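Phenylacetic acid degradation-related protein (Silicibacter sp., PDB 2QWZ) is a putative thioesterase of the hotdog-fold superfamily that probably hydrolyses acyl thioesters, perhaps in phenylacetic acid degradation. Local coordinates at residues D27-Y32 with V88-G93. Numbering follows the deposited sequence.
Sequences DGLSAY and VLAHLG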
# COMPACT_ATOMS: atom_id res chain seq x y z
N ASP A 27 -8.48 8.86 -29.73
CA ASP A 27 -9.74 8.38 -30.24
C ASP A 27 -9.72 6.85 -30.45
O ASP A 27 -10.72 6.18 -30.18
CB ASP A 27 -10.10 9.12 -31.53
CG ASP A 27 -10.50 10.60 -31.30
OD1 ASP A 27 -10.66 11.04 -30.13
OD2 ASP A 27 -10.65 11.31 -32.30
N GLY A 28 -8.60 6.31 -30.89
CA GLY A 28 -8.46 4.85 -31.03
C GLY A 28 -8.47 4.13 -29.68
O GLY A 28 -8.90 2.97 -29.59
N LEU A 29 -7.99 4.82 -28.63
CA LEU A 29 -8.02 4.26 -27.28
C LEU A 29 -9.42 4.35 -26.70
O LEU A 29 -9.92 3.39 -26.14
CB LEU A 29 -7.02 4.95 -26.36
CG LEU A 29 -6.80 4.28 -25.00
CD1 LEU A 29 -6.16 2.89 -25.16
CD2 LEU A 29 -5.96 5.19 -24.16
N SER A 30 -10.06 5.52 -26.83
CA SER A 30 -11.46 5.67 -26.44
C SER A 30 -12.37 4.60 -27.03
O SER A 30 -13.27 4.10 -26.34
CB SER A 30 -11.98 7.04 -26.84
OG SER A 30 -11.27 8.07 -26.19
N ALA A 31 -12.12 4.24 -28.29
CA ALA A 31 -12.90 3.26 -29.04
C ALA A 31 -12.60 1.85 -28.57
O ALA A 31 -13.50 1.01 -28.53
CB ALA A 31 -12.58 3.37 -30.56
N TYR A 32 -11.34 1.57 -28.27
CA TYR A 32 -10.96 0.25 -27.78
C TYR A 32 -11.44 -0.01 -26.37
O TYR A 32 -11.67 -1.14 -26.00
CB TYR A 32 -9.44 0.04 -27.84
CG TYR A 32 -9.07 -1.38 -27.50
CD1 TYR A 32 -9.31 -2.41 -28.40
CD2 TYR A 32 -8.52 -1.71 -26.26
CE1 TYR A 32 -9.00 -3.73 -28.09
CE2 TYR A 32 -8.20 -3.03 -25.94
CZ TYR A 32 -8.44 -4.03 -26.87
OH TYR A 32 -8.14 -5.33 -26.59
N VAL A 88 -1.55 1.76 -19.82
CA VAL A 88 -0.78 0.57 -20.10
C VAL A 88 -1.15 0.03 -21.48
O VAL A 88 -0.27 -0.18 -22.30
CB VAL A 88 -0.93 -0.49 -19.00
CG1 VAL A 88 -0.26 -1.77 -19.43
CG2 VAL A 88 -0.33 0.01 -17.74
N LEU A 89 -2.44 -0.10 -21.75
CA LEU A 89 -2.94 -0.51 -23.08
C LEU A 89 -2.57 0.42 -24.24
O LEU A 89 -2.37 -0.05 -25.35
CB LEU A 89 -4.47 -0.63 -23.08
CG LEU A 89 -5.12 -1.97 -22.74
CD1 LEU A 89 -6.60 -1.88 -23.10
CD2 LEU A 89 -4.46 -3.13 -23.47
N ALA A 90 -2.52 1.72 -23.99
CA ALA A 90 -2.06 2.71 -24.97
C ALA A 90 -0.65 2.41 -25.49
O ALA A 90 -0.31 2.74 -26.64
CB ALA A 90 -2.10 4.09 -24.36
N HIS A 91 0.15 1.77 -24.65
CA HIS A 91 1.51 1.36 -25.00
C HIS A 91 1.58 -0.10 -25.51
O HIS A 91 2.32 -0.39 -26.44
CB HIS A 91 2.42 1.57 -23.79
CG HIS A 91 2.60 3.03 -23.43
ND1 HIS A 91 1.67 3.72 -22.68
CD2 HIS A 91 3.56 3.93 -23.73
CE1 HIS A 91 2.06 4.98 -22.52
NE2 HIS A 91 3.22 5.13 -23.14
N LEU A 92 0.81 -1.00 -24.93
CA LEU A 92 0.96 -2.43 -25.22
C LEU A 92 0.06 -2.97 -26.32
O LEU A 92 0.38 -4.00 -26.93
CB LEU A 92 0.75 -3.26 -23.96
CG LEU A 92 1.80 -3.10 -22.85
CD1 LEU A 92 1.49 -4.05 -21.70
CD2 LEU A 92 3.21 -3.32 -23.38
N GLY A 93 -1.06 -2.30 -26.57
CA GLY A 93 -1.94 -2.67 -27.67
C GLY A 93 -3.02 -3.70 -27.34
O GLY A 93 -3.18 -4.10 -26.19
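Leu29 and Tyr32 reach from helix 26-36 to Leu89 and Ala90, near the C-terminal end of helix 73-92, the long helix that an antiparallel sheet wraps in the hotdog fold of thioesterases. The contact is a worked example of how a short N-terminal helix can be packed on a central one mainly through apolar side chains. The helical pieces 27-32 and 88-92 run at 112° to each other. Their axes come within 10.6 Å, and the nearest CA atoms are those of Leu29 and Ala90.

The tight part is small and buried, and consists of two pairs, Leu29 with Ala90 and Tyr32 with Leu89. Leu29 holds CG anti to the backbone N (chi1 -170°) and Tyr32 is turned the same way, which sets Leu29 CD1 and CD2 against Ala90 and the Tyr32 ring beside Leu89. Leu29 CD2 meets Ala90 CB at 4.0 Å, while CD1 lies against the backbone at Ala90 N. The same leucine also packs on Ile46 and Leu49 of strand 44-49, tying the helix pair to the edge of the sheet, and Ala90 shares Leu49. By contrast, Asp27 and Ala31 are exposed and do not touch segment 88-93, and Ser30 OG bonds back to Lys26 O.

Beyond Leu92, the chain leaves the helix at Gly93, whose positive phi (89°) ends the run after Gly93 N has bonded to Leu89 O. In the second buried pair, Leu89 crosses Tyr32 at about a right angle and puts CD1 at the ring edge, in the ring plane, 3.5 Å from Tyr32 CE2.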